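Long-range contacts in TerD domain-containing protein (Streptomyces coelicolor A3, PDB 2QZ7), which is of unknown function but belongs to the TerD family of tellurite-resistance-related proteins and, in this crystal, binds sodium ions: residues K31-P36 and D124-G129; H42-I47 and K120-V125; A112-N117 and S177-F182; E145-A150 and E170-F175. All blocks are in the same frame, centred on the assembly; numbering follows the deposited sequence.

Contact 1 of 4, residues K31-P36 and D124-G129. With NA (sodium ion), chain E; NA (sodium ion), chain C.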
loop_
_atom_site.group_PDB
_atom_site.type_symbol
_atom_site.label_atom_id
_atom_site.label_comp_id
_atom_site.label_asym_id
_atom_site.label_seq_id
_atom_site.Cartn_x
_atom_site.Cartn_y
_atom_site.Cartn_z
ATOM N N LYS A 31 10.017 -4.631 1.430
ATOM C CA LYS A 31 11.386 -4.659 1.990
ATOM C C LYS A 31 12.023 -3.297 1.792
ATOM O O LYS A 31 11.620 -2.557 0.897
ATOM C CB LYS A 31 12.240 -5.743 1.285
ATOM C CG LYS A 31 12.411 -5.528 -0.230
ATOM C CD LYS A 31 13.352 -6.588 -0.841
ATOM C CE LYS A 31 13.603 -6.312 -2.329
ATOM N NZ LYS A 31 14.718 -7.166 -2.908
ATOM N N TRP A 32 13.019 -2.986 2.622
ATOM C CA TRP A 32 13.875 -1.806 2.507
ATOM C C TRP A 32 15.055 -1.892 3.470
ATOM O O TRP A 32 14.994 -2.575 4.501
ATOM C CB TRP A 32 13.088 -0.502 2.728
ATOM C CG TRP A 32 12.688 -0.167 4.162
ATOM C CD1 TRP A 32 13.372 0.652 5.058
ATOM C CD2 TRP A 32 11.486 -0.564 4.824
ATOM N NE1 TRP A 32 12.644 0.771 6.228
ATOM C CE2 TRP A 32 11.496 0.027 6.118
ATOM C CE3 TRP A 32 10.373 -1.360 4.438
ATOM C CZ2 TRP A 32 10.447 -0.161 7.042
ATOM C CZ3 TRP A 32 9.337 -1.539 5.339
ATOM C CH2 TRP A 32 9.383 -0.943 6.640
ATOM N N ASP A 33 16.156 -1.236 3.131
ATOM C CA ASP A 33 17.312 -1.244 4.028
ATOM C C ASP A 33 17.209 -0.176 5.102
ATOM O O ASP A 33 16.724 0.924 4.832
ATOM C CB ASP A 33 18.625 -1.084 3.261
ATOM C CG ASP A 33 18.938 -2.289 2.401
ATOM O OD1 ASP A 33 18.370 -3.392 2.648
ATOM O OD2 ASP A 33 19.764 -2.125 1.479
ATOM N N PRO A 34 17.716 -0.477 6.314
ATOM C CA PRO A 34 17.714 0.503 7.387
ATOM C C PRO A 34 18.763 1.605 7.114
ATOM O O PRO A 34 19.540 1.491 6.163
ATOM C CB PRO A 34 18.097 -0.332 8.610
ATOM C CG PRO A 34 19.034 -1.392 8.032
ATOM C CD PRO A 34 18.365 -1.741 6.724
ATOM N N SER A 35 18.772 2.673 7.936
ATOM C CA SER A 35 19.626 3.786 7.635
ATOM C C SER A 35 21.029 3.656 8.305
ATOM O O SER A 35 21.215 2.971 9.348
ATOM C CB SER A 35 18.957 5.121 8.036
ATOM O OG SER A 35 18.386 5.025 9.402
ATOM N N PRO A 36 22.017 4.332 7.701
ATOM C CA PRO A 36 23.340 4.430 8.317
ATOM C C PRO A 36 23.251 4.887 9.785
ATOM O O PRO A 36 22.309 5.623 10.167
ATOM C CB PRO A 36 24.040 5.477 7.446
ATOM C CG PRO A 36 23.391 5.312 6.081
ATOM C CD PRO A 36 21.946 5.036 6.393
ATOM N N ASP A 124 15.997 8.035 -1.764
ATOM C CA ASP A 124 16.803 8.135 -0.533
ATOM C C ASP A 124 16.947 6.824 0.271
ATOM O O ASP A 124 17.706 6.786 1.243
ATOM C CB ASP A 124 16.215 9.201 0.399
ATOM C CG ASP A 124 16.097 10.560 -0.266
ATOM O OD1 ASP A 124 17.061 10.999 -0.938
ATOM O OD2 ASP A 124 15.043 11.207 -0.107
ATOM N N VAL A 125 16.218 5.775 -0.111
ATOM C CA VAL A 125 16.152 4.545 0.699
ATOM C C VAL A 125 16.538 3.337 -0.169
ATOM O O VAL A 125 15.889 3.078 -1.203
ATOM C CB VAL A 125 14.722 4.302 1.334
ATOM C CG1 VAL A 125 14.752 3.111 2.328
ATOM C CG2 VAL A 125 14.175 5.563 2.024
ATOM N N SER A 126 17.584 2.603 0.233
ATOM C CA SER A 126 18.121 1.530 -0.620
ATOM C C SER A 126 17.350 0.208 -0.554
ATOM O O SER A 126 16.792 -0.179 0.491
ATOM C CB SER A 126 19.663 1.362 -0.502
ATOM O OG SER A 126 20.138 1.418 0.825
ATOM N N ASN A 127 17.256 -0.430 -1.716
ATOM C CA ASN A 127 16.617 -1.715 -1.851
ATOM C C ASN A 127 15.186 -1.723 -1.363
ATOM O O ASN A 127 14.751 -2.650 -0.677
ATOM C CB ASN A 127 17.467 -2.787 -1.162
ATOM C CG ASN A 127 18.764 -3.050 -1.906
ATOM O OD1 ASN A 127 19.866 -2.759 -1.406
ATOM N ND2 ASN A 127 18.642 -3.591 -3.120
ATOM N N THR A 128 14.464 -0.650 -1.707
ATOM C CA THR A 128 13.046 -0.581 -1.486
ATOM C C THR A 128 12.405 -1.471 -2.522
ATOM O O THR A 128 12.703 -1.338 -3.716
ATOM C CB THR A 128 12.495 0.839 -1.674
ATOM O OG1 THR A 128 12.805 1.286 -2.999
ATOM C CG2 THR A 128 13.076 1.800 -0.615
ATOM N N GLY A 129 11.538 -2.383 -2.066
ATOM C CA GLY A 129 10.849 -3.312 -2.974
ATOM C C GLY A 129 9.496 -3.760 -2.459
ATOM O O GLY A 129 9.282 -3.900 -1.248
HETATM NA NA NA E . 14.717 3.137 -3.269
HETATM NA NA NA C . 15.477 -4.513 5.616
HETATM O O HOH W 1 14.377 -5.444 3.849
HETATM O O HOH W 2 18.437 2.643 2.866
HETATM O O HOH W 3 15.857 -4.260 1.223
HETATM O O HOH W 4 13.746 3.412 -5.216
#

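Contact 2 of 4, residues H42-I47 and K120-V125. With NA (sodium ion), chain D; NA (sodium ion), chain E.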
loop_
_atom_site.group_PDB
_atom_site.type_symbol
_atom_site.label_atom_id
_atom_site.label_comp_id
_atom_site.label_asym_id
_atom_site.label_seq_id
_atom_site.Cartn_x
_atom_site.Cartn_y
_atom_site.Cartn_z
ATOM N N HIS A 42 14.669 4.725 8.874
ATOM C CA HIS A 42 13.828 4.710 7.706
ATOM C C HIS A 42 12.514 3.958 8.061
ATOM O O HIS A 42 12.513 2.745 8.250
ATOM C CB HIS A 42 14.571 4.045 6.524
ATOM C CG HIS A 42 15.667 4.883 5.943
ATOM N ND1 HIS A 42 16.805 4.339 5.385
ATOM C CD2 HIS A 42 15.811 6.223 5.848
ATOM C CE1 HIS A 42 17.590 5.306 4.951
ATOM N NE2 HIS A 42 17.019 6.460 5.237
ATOM N N HIS A 43 11.420 4.706 8.180
ATOM C CA HIS A 43 10.134 4.165 8.572
ATOM C C HIS A 43 9.201 4.234 7.362
ATOM O O HIS A 43 8.801 5.326 6.923
ATOM C CB HIS A 43 9.535 4.910 9.766
ATOM C CG HIS A 43 8.235 4.330 10.247
ATOM N ND1 HIS A 43 7.607 4.758 11.394
ATOM C CD2 HIS A 43 7.417 3.394 9.702
ATOM C CE1 HIS A 43 6.482 4.086 11.561
ATOM N NE2 HIS A 43 6.337 3.261 10.534
ATOM N N LEU A 44 8.927 3.052 6.806
ATOM C CA LEU A 44 7.998 2.861 5.679
ATOM C C LEU A 44 6.839 2.034 6.159
ATOM O O LEU A 44 7.002 1.162 7.018
ATOM C CB LEU A 44 8.620 2.134 4.484
ATOM C CG LEU A 44 9.487 2.968 3.518
ATOM C CD1 LEU A 44 10.790 3.526 4.197
ATOM C CD2 LEU A 44 9.818 2.164 2.281
ATOM N N ASP A 45 5.663 2.364 5.628
ATOM C CA ASP A 45 4.415 1.660 5.945
ATOM C C ASP A 45 3.702 1.261 4.695
ATOM O O ASP A 45 3.488 2.092 3.777
ATOM C CB ASP A 45 3.441 2.558 6.715
ATOM C CG ASP A 45 3.864 2.776 8.174
ATOM O OD1 ASP A 45 4.529 1.899 8.775
ATOM O OD2 ASP A 45 3.516 3.846 8.737
ATOM N N ILE A 46 3.261 0.003 4.674
ATOM C CA ILE A 46 2.196 -0.377 3.733
ATOM C C ILE A 46 0.902 0.222 4.282
ATOM O O ILE A 46 0.585 0.078 5.484
ATOM C CB ILE A 46 2.004 -1.909 3.628
ATOM C CG1 ILE A 46 3.313 -2.627 3.171
ATOM C CG2 ILE A 46 0.841 -2.228 2.604
ATOM C CD1 ILE A 46 3.202 -4.224 3.276
ATOM N N ILE A 47 0.143 0.869 3.407
ATOM C CA ILE A 47 -1.134 1.475 3.803
ATOM C C ILE A 47 -2.164 1.078 2.775
ATOM O O ILE A 47 -1.880 1.148 1.592
ATOM C CB ILE A 47 -1.025 3.043 3.810
ATOM C CG1 ILE A 47 0.083 3.519 4.795
ATOM C CG2 ILE A 47 -2.375 3.648 4.164
ATOM C CD1 ILE A 47 0.312 5.080 4.755
ATOM N N LYS A 120 11.916 12.939 2.607
ATOM C CA LYS A 120 12.548 11.666 2.247
ATOM C C LYS A 120 11.757 10.894 1.174
ATOM O O LYS A 120 10.559 10.656 1.310
ATOM C CB LYS A 120 12.764 10.833 3.512
ATOM C CG LYS A 120 13.595 9.574 3.352
ATOM C CD LYS A 120 13.497 8.688 4.602
ATOM C CE LYS A 120 14.399 9.226 5.734
ATOM N NZ LYS A 120 14.297 8.382 6.987
ATOM N N THR A 121 12.443 10.525 0.095
ATOM C CA THR A 121 11.797 9.876 -1.048
ATOM C C THR A 121 12.295 8.424 -1.192
ATOM O O THR A 121 13.194 7.998 -0.466
ATOM C CB THR A 121 12.081 10.646 -2.338
ATOM O OG1 THR A 121 13.464 10.492 -2.673
ATOM C CG2 THR A 121 11.768 12.160 -2.186
ATOM N N PHE A 122 11.711 7.683 -2.135
ATOM C CA PHE A 122 12.089 6.297 -2.417
ATOM C C PHE A 122 13.526 6.175 -2.902
ATOM O O PHE A 122 14.173 5.126 -2.687
ATOM C CB PHE A 122 11.109 5.648 -3.412
ATOM C CG PHE A 122 9.774 5.321 -2.804
ATOM C CD1 PHE A 122 9.600 4.155 -2.066
ATOM C CD2 PHE A 122 8.685 6.187 -2.957
ATOM C CE1 PHE A 122 8.355 3.863 -1.473
ATOM C CE2 PHE A 122 7.457 5.924 -2.389
ATOM C CZ PHE A 122 7.269 4.730 -1.641
ATOM N N ASP A 123 14.011 7.240 -3.543
ATOM C CA ASP A 123 15.405 7.337 -4.024
ATOM C C ASP A 123 16.420 7.456 -2.895
ATOM O O ASP A 123 17.557 7.037 -3.060
ATOM C CB ASP A 123 15.591 8.510 -4.991
ATOM C CG ASP A 123 16.803 8.332 -5.883
ATOM O OD1 ASP A 123 16.901 7.252 -6.523
ATOM O OD2 ASP A 123 17.670 9.239 -5.928
ATOM N N ASP A 124 15.997 8.035 -1.764
ATOM C CA ASP A 124 16.803 8.135 -0.533
ATOM C C ASP A 124 16.947 6.824 0.271
ATOM O O ASP A 124 17.706 6.786 1.243
ATOM C CB ASP A 124 16.215 9.201 0.399
ATOM C CG ASP A 124 16.097 10.560 -0.266
ATOM O OD1 ASP A 124 17.061 10.999 -0.938
ATOM O OD2 ASP A 124 15.043 11.207 -0.107
ATOM N N VAL A 125 16.218 5.775 -0.111
ATOM C CA VAL A 125 16.152 4.545 0.699
ATOM C C VAL A 125 16.538 3.337 -0.169
ATOM O O VAL A 125 15.889 3.078 -1.203
ATOM C CB VAL A 125 14.722 4.302 1.334
ATOM C CG1 VAL A 125 14.752 3.111 2.328
ATOM C CG2 VAL A 125 14.175 5.563 2.024
HETATM NA NA NA D . 6.116 0.079 8.931
HETATM NA NA NA E . 14.717 3.137 -3.269
HETATM O O HOH W 5 5.575 0.098 11.050
HETATM O O HOH W 4 13.746 3.412 -5.216
#

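Contact 3 of 4, residues A112-N117 and S177-F182. With EDO (1,2-ethanediol), chain F.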
loop_
_atom_site.group_PDB
_atom_site.type_symbol
_atom_site.label_atom_id
_atom_site.label_comp_id
_atom_site.label_asym_id
_atom_site.label_seq_id
_atom_site.Cartn_x
_atom_site.Cartn_y
_atom_site.Cartn_z
ATOM N N ALA A 112 4.049 4.336 2.080
ATOM C CA ALA A 112 4.401 5.695 2.485
ATOM C C ALA A 112 5.692 5.753 3.317
ATOM O O ALA A 112 5.921 4.896 4.173
ATOM C CB ALA A 112 3.234 6.346 3.260
ATOM N N ILE A 113 6.512 6.769 3.060
ATOM C CA ILE A 113 7.722 7.019 3.849
ATOM C C ILE A 113 7.416 8.077 4.885
ATOM O O ILE A 113 6.867 9.128 4.545
ATOM C CB ILE A 113 8.921 7.468 2.943
ATOM C CG1 ILE A 113 9.113 6.456 1.794
ATOM C CG2 ILE A 113 10.207 7.635 3.759
ATOM C CD1 ILE A 113 9.985 6.998 0.651
ATOM N N HIS A 114 7.768 7.826 6.146
ATOM C CA HIS A 114 7.677 8.880 7.178
ATOM C C HIS A 114 8.584 10.069 6.919
ATOM O O HIS A 114 9.735 9.933 6.451
ATOM C CB HIS A 114 7.792 8.312 8.591
ATOM C CG HIS A 114 6.608 7.459 8.949
ATOM N ND1 HIS A 114 5.708 7.797 9.931
ATOM C CD2 HIS A 114 6.160 6.300 8.416
ATOM C CE1 HIS A 114 4.774 6.871 10.011
ATOM N NE2 HIS A 114 5.020 5.956 9.094
ATOM N N GLN A 115 8.041 11.252 7.194
ATOM C CA GLN A 115 8.678 12.486 6.784
ATOM C C GLN A 115 9.173 13.312 7.968
ATOM O O GLN A 115 9.676 14.416 7.779
ATOM C CB GLN A 115 7.700 13.315 5.937
ATOM C CG GLN A 115 7.307 12.686 4.612
ATOM C CD GLN A 115 8.499 12.422 3.696
ATOM O OE1 GLN A 115 9.231 13.336 3.342
ATOM N NE2 GLN A 115 8.662 11.166 3.266
ATOM N N ASP A 116 9.062 12.767 9.175
ATOM C CA ASP A 116 9.318 13.531 10.399
ATOM C C ASP A 116 10.788 13.802 10.695
ATOM O O ASP A 116 11.116 14.628 11.552
ATOM C CB ASP A 116 8.588 12.919 11.603
ATOM C CG ASP A 116 8.798 11.418 11.735
ATOM O OD1 ASP A 116 9.021 10.700 10.731
ATOM O OD2 ASP A 116 8.735 10.949 12.884
ATOM N N ASN A 117 11.675 13.131 9.969
ATOM C CA ASN A 117 13.095 13.422 10.045
ATOM C C ASN A 117 13.596 14.156 8.800
ATOM O O ASN A 117 14.765 14.079 8.466
ATOM C CB ASN A 117 13.874 12.129 10.289
ATOM C CG ASN A 117 13.445 11.421 11.571
ATOM O OD1 ASN A 117 13.437 12.021 12.652
ATOM N ND2 ASN A 117 13.098 10.135 11.456
ATOM N N SER A 177 3.027 13.676 -0.190
ATOM C CA SER A 177 2.439 13.876 1.113
ATOM C C SER A 177 3.073 12.967 2.195
ATOM O O SER A 177 3.782 11.990 1.877
ATOM C CB SER A 177 0.920 13.634 0.994
ATOM O OG SER A 177 0.625 12.437 0.266
ATOM N N ASP A 178 2.862 13.316 3.464
ATOM C CA ASP A 178 3.233 12.415 4.566
ATOM C C ASP A 178 2.214 11.280 4.683
ATOM O O ASP A 178 1.207 11.305 3.992
ATOM C CB ASP A 178 3.459 13.159 5.904
ATOM C CG ASP A 178 2.186 13.723 6.528
ATOM O OD1 ASP A 178 1.061 13.342 6.165
ATOM O OD2 ASP A 178 2.345 14.579 7.444
ATOM N N PRO A 179 2.516 10.245 5.503
ATOM C CA PRO A 179 1.617 9.074 5.551
ATOM C C PRO A 179 0.142 9.376 5.811
ATOM O O PRO A 179 -0.715 8.771 5.172
ATOM C CB PRO A 179 2.213 8.221 6.681
ATOM C CG PRO A 179 3.708 8.534 6.631
ATOM C CD PRO A 179 3.713 10.062 6.360
ATOM N N VAL A 180 -0.165 10.268 6.744
ATOM C CA VAL A 180 -1.561 10.535 7.119
ATOM C C VAL A 180 -2.296 11.274 5.955
ATOM O O VAL A 180 -3.419 10.927 5.557
ATOM C CB VAL A 180 -1.663 11.383 8.422
ATOM C CG1 VAL A 180 -3.145 11.618 8.767
ATOM C CG2 VAL A 180 -0.957 10.666 9.625
ATOM N N LEU A 181 -1.633 12.291 5.411
ATOM C CA LEU A 181 -2.197 13.001 4.269
ATOM C C LEU A 181 -2.372 12.079 3.041
ATOM O O LEU A 181 -3.414 12.145 2.333
ATOM C CB LEU A 181 -1.372 14.238 3.934
ATOM C CG LEU A 181 -2.029 15.173 2.913
ATOM C CD1 LEU A 181 -3.453 15.662 3.404
ATOM C CD2 LEU A 181 -1.152 16.374 2.560
ATOM N N PHE A 182 -1.368 11.234 2.788
ATOM C CA PHE A 182 -1.389 10.256 1.672
ATOM C C PHE A 182 -2.647 9.408 1.717
ATOM O O PHE A 182 -3.322 9.212 0.694
ATOM C CB PHE A 182 -0.156 9.346 1.753
ATOM C CG PHE A 182 -0.132 8.209 0.763
ATOM C CD1 PHE A 182 -0.167 8.456 -0.620
ATOM C CD2 PHE A 182 -0.073 6.889 1.220
ATOM C CE1 PHE A 182 -0.110 7.403 -1.528
ATOM C CE2 PHE A 182 0.008 5.829 0.337
ATOM C CZ PHE A 182 0.005 6.075 -1.057
HETATM C C1 EDO F . 4.916 11.189 10.483
HETATM O O1 EDO F . 5.395 10.178 11.375
HETATM C C2 EDO F . 5.819 11.058 9.295
HETATM O O2 EDO F . 5.482 12.003 8.304
HETATM O O HOH W 6 4.382 9.605 3.057
#

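Contact 4 of 4, residues E145-A150 and E170-F175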
loop_
_atom_site.group_PDB
_atom_site.type_symbol
_atom_site.label_atom_id
_atom_site.label_comp_id
_atom_site.label_asym_id
_atom_site.label_seq_id
_atom_site.Cartn_x
_atom_site.Cartn_y
_atom_site.Cartn_z
ATOM N N GLU A 145 11.325 2.646 -8.831
ATOM C CA GLU A 145 12.198 3.425 -9.689
ATOM C C GLU A 145 11.424 4.526 -10.397
ATOM O O GLU A 145 11.930 5.630 -10.575
ATOM C CB GLU A 145 12.900 2.523 -10.705
ATOM C CG GLU A 145 13.874 1.515 -10.066
ATOM C CD GLU A 145 13.264 0.113 -9.865
ATOM O OE1 GLU A 145 12.005 -0.040 -9.892
ATOM O OE2 GLU A 145 14.073 -0.838 -9.690
ATOM N N ARG A 146 10.183 4.227 -10.770
ATOM C CA ARG A 146 9.346 5.172 -11.491
ATOM C C ARG A 146 8.874 6.336 -10.631
ATOM O O ARG A 146 8.422 7.358 -11.151
ATOM C CB ARG A 146 8.143 4.447 -12.082
ATOM C CG ARG A 146 8.458 3.777 -13.415
ATOM C CD ARG A 146 7.295 2.914 -13.875
ATOM N NE ARG A 146 6.955 1.841 -12.923
ATOM C CZ ARG A 146 5.823 1.151 -12.982
ATOM N NH1 ARG A 146 4.938 1.432 -13.929
ATOM N NH2 ARG A 146 5.580 0.177 -12.125
ATOM N N VAL A 147 8.967 6.157 -9.318
ATOM C CA VAL A 147 8.493 7.125 -8.349
ATOM C C VAL A 147 9.625 7.490 -7.372
ATOM O O VAL A 147 9.378 7.702 -6.177
ATOM C CB VAL A 147 7.172 6.634 -7.597
ATOM C CG1 VAL A 147 5.996 6.577 -8.571
ATOM C CG2 VAL A 147 7.359 5.268 -6.887
ATOM N N ALA A 148 10.855 7.578 -7.900
ATOM C CA ALA A 148 12.063 7.884 -7.109
ATOM C C ALA A 148 11.940 9.172 -6.298
ATOM O O ALA A 148 12.408 9.226 -5.155
ATOM C CB ALA A 148 13.314 7.948 -8.007
ATOM N N GLY A 149 11.304 10.194 -6.887
ATOM C CA GLY A 149 11.097 11.483 -6.215
ATOM C C GLY A 149 9.938 11.586 -5.216
ATOM O O GLY A 149 9.757 12.622 -4.586
ATOM N N ALA A 150 9.171 10.507 -5.045
ATOM C CA ALA A 150 7.945 10.536 -4.247
ATOM C C ALA A 150 8.197 10.207 -2.783
ATOM O O ALA A 150 9.086 9.429 -2.467
ATOM C CB ALA A 150 6.892 9.559 -4.832
ATOM N N GLU A 170 -2.264 -2.815 -11.800
ATOM C CA GLU A 170 -1.082 -2.107 -11.396
ATOM C C GLU A 170 -1.441 -0.620 -11.302
ATOM O O GLU A 170 -2.044 -0.064 -12.212
ATOM C CB GLU A 170 0.039 -2.320 -12.400
ATOM C CG GLU A 170 1.403 -1.898 -11.883
ATOM C CD GLU A 170 2.442 -1.830 -12.977
ATOM O OE1 GLU A 170 3.052 -0.747 -13.138
ATOM O OE2 GLU A 170 2.624 -2.837 -13.693
ATOM N N ALA A 171 -1.092 0.020 -10.188
ATOM C CA ALA A 171 -1.420 1.427 -10.038
ATOM C C ALA A 171 -0.285 2.119 -9.297
ATOM O O ALA A 171 -0.458 2.639 -8.182
ATOM C CB ALA A 171 -2.774 1.605 -9.329
ATOM N N VAL A 172 0.889 2.107 -9.922
ATOM C CA VAL A 172 2.083 2.732 -9.339
ATOM C C VAL A 172 2.067 4.220 -9.680
ATOM O O VAL A 172 2.247 4.603 -10.831
ATOM C CB VAL A 172 3.385 2.078 -9.866
ATOM C CG1 VAL A 172 4.650 2.766 -9.266
ATOM C CG2 VAL A 172 3.387 0.595 -9.572
ATOM N N ARG A 173 1.857 5.059 -8.672
ATOM C CA ARG A 173 1.717 6.508 -8.886
ATOM C C ARG A 173 2.352 7.197 -7.689
ATOM O O ARG A 173 2.082 6.823 -6.544
ATOM C CB ARG A 173 0.226 6.867 -8.990
ATOM C CG ARG A 173 -0.142 8.375 -9.107
ATOM C CD ARG A 173 -1.691 8.520 -9.010
ATOM N NE ARG A 173 -2.208 9.868 -8.743
ATOM C CZ ARG A 173 -3.404 10.130 -8.189
ATOM N NH1 ARG A 173 -4.205 9.135 -7.800
ATOM N NH2 ARG A 173 -3.807 11.397 -8.005
ATOM N N GLY A 174 3.202 8.186 -7.939
ATOM C CA GLY A 174 3.878 8.885 -6.851
ATOM C C GLY A 174 3.079 10.035 -6.247
ATOM O O GLY A 174 2.290 10.672 -6.936
ATOM N N PHE A 175 3.322 10.319 -4.965
ATOM C CA PHE A 175 2.688 11.437 -4.239
ATOM C C PHE A 175 3.747 12.150 -3.394
ATOM O O PHE A 175 4.862 11.628 -3.210
ATOM C CB PHE A 175 1.648 10.862 -3.274
ATOM C CG PHE A 175 0.431 10.293 -3.947
ATOM C CD1 PHE A 175 -0.777 10.987 -3.907
ATOM C CD2 PHE A 175 0.488 9.071 -4.624
ATOM C CE1 PHE A 175 -1.933 10.457 -4.536
ATOM C CE2 PHE A 175 -0.643 8.526 -5.259
ATOM C CZ PHE A 175 -1.855 9.212 -5.195
#

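Contact 1 of 4, residues K31-P36 and D124-G129
K31 and G129 make a hydrogen-bonded antiparallel pair at the place where strand 26-31 ends and strand 129-134 begins: K31 N bonds to G129 O at 2.9 Å (N-H...O 168°), and G129 N returns a bond of 3.0 Å to K31 O. With CG of K31 set between its backbone N and carbonyl carbon (chi1 61°), the extended lysine chain passes over the glycine, CE lying 4.1 Å from G129 CA. Beyond this pair the ladder gives way to weaker backbone contacts, among them a CA-H...O approach of 3.4 Å from W32 CA to N127 O. The indole of W32 runs beside V125, both side chains pointing the same way, and CD1 of W32 meets V125 CG1 obliquely at 3.9 Å before the ring leads off to donate from NE1 to H42 O. W32 O binds a sodium ion at 2.3 Å; a water that accepts from W32 N and the carbonyls of G84 and G86 complete the ligands. At D33 a conventional bond resumes, D33 N to S126 O at 2.9 Å. Two waters extend it: one joins D33 OD1 to N127 O, the other joins D33 O to S126 N. On the second segment, V125 O (2.4 Å) and T128 OG1 bind another sodium, together with F122 O and a water. Each loop thus spends oxygens on a cation of its own while backbone bonds hold the two together, so a shift of one metal-bearing loop would probably be felt by the other, through the D33 N to S126 O bond and the waters.

Contact 2 of 4, residues H42-I47 and K120-V125
V125 and H42 meet in a CH-pi contact: CG2 of V125 sits 4.2 Å from the centroid of the H42 ring and only 8° off its normal. At the edge of that ring the aliphatic part of K120 crosses at about a right angle, K120 CD standing 3.6 Å from H42 CD2; a bend at chi3 (-78°) turns the lysine there, although its NZ is modelled too close to the ring for its exact place to be trusted. Looser apolar packing continues inward through L44, whose CD2 faces F122 CE1 at 4.4 Å and whose CD1 faces V125 CG1. No hydrogen bond spans the two segments.

Polar order lies within each one. H43 NE2 donates to D45 OD1 (2.9 Å), meeting it on the syn side yet well out of the carboxylate plane, while T121 N donates to D124 OD2 at 2.7 Å. Neither sodium bridges the two segments: L44 O and D45 OD1 bind one with S81, E91 and a water, and F122 O and V125 O bind the other with T128 and a water. Metal sites gathered at one end of a two-sheet beta sandwich are consistent with the calcium-binding TerD relatives.

Contact 3 of 4, residues A112-N117 and S177-F182
P179 points its CG at one face of the H114 imidazole, the two side chains crossing at about a right angle: the atom stands over the ring centre, 3.7 Å from the centroid and 5° off the normal, a CH-pi contact. H43 stacks on the opposite face, and both ring nitrogens are engaged, NE2 with D45 and ND1 with O1 of a 1,2-ethanediol at 2.8 Å. P179 and H43 limit its tilt; the D45 bond, joined in this crystal by the diol, restrains rotation. The diol, probably from the crystallisation liquor, also accepts from Q115 N.

The methyl of A112 packs between P179 and F182, its CB 4.0 Å from P179 CB and 3.9 Å from F182 CD2. Q115 folds back at chi2; its CG touches D178 CB at 4.1 Å, and its NE2 donates to I113 O (3.0 Å) from well above that carbonyl plane as well as to K120 O. D178 is the N-cap of the helix, OD1 accepting from L181 N.

The first turn of helix 179-185 rests on the end of strand 104-113. P179 and F182 also touch I47 of neighbouring strand 44-52, while F182 reaches A152 and T154 of strand 152-160 on the other flank.

Contact 4 of 4, residues E145-A150 and E170-F175
The guanidinium of R146 has V172 over one face, CG1 standing 3.9 Å above its plane and off-centre over the group, and E170 at its edge. This is a loop-to-edge-strand contact of the beta sandwich, made beside a type I beta turn. At its edge the guanidinium grips a single oxygen with two nitrogens, NH1 to E170 OE1 at 3.0 Å and NH2 to E170 OE1 at 2.9 Å. The two planes are 83° apart; NH1 arrives nearly along the C-O axis, and NH2 from above the carboxylate plane, 49° out of it. NH2 also forms a salt bridge with D142, so two acids share this guanidinium. Within the strand itself, F175 CZ lies off-centre over one face of the R173 guanidinium, 3.4 Å above its plane.

Strand 166-175, outermost in its antiparallel sheet, is flanked by the loop that joins strand 137-142 to strand 152-160. That loop closes in the turn from V147 to A150, with A150 N bonded to V147 O at 3.0 Å. V147 directs CG1 anti to its own carbonyl carbon (chi1 -68°), which brings this methyl against V172 CG1 and tightly onto the strand backbone at G174 N, 3.3 Å away. The salt bridge lies at the exposed side, and the valines lie further in. At the end of the turn A150 CB lies 3.3 Å from F175 O, the carbonyl oxygen hydrogen-bonded to T151 OG1.

Overall arrangement
Contacts 1 and 2 are the closest pair, their centres about 7 Å apart; they share D124 and V125, and W32 NE1 reaches H42 O at 2.8 Å. Both use the sodium held by F122, V125 and T128, about 12 Å from the one at W32 O. Contact 2 passes to contact 3 through D45 OD2 and H114 NE2 (2.6 Å), tying the third sodium site to the histidine under the helix, and through K120 O and Q115 NE2. Contact 4 meets contact 2 where D123 N approaches A148 O at 3.0 Å, and meets contact 3 through F175 and F182, edge to face. Contact 4 is also nested inside the loop closed by contact 3.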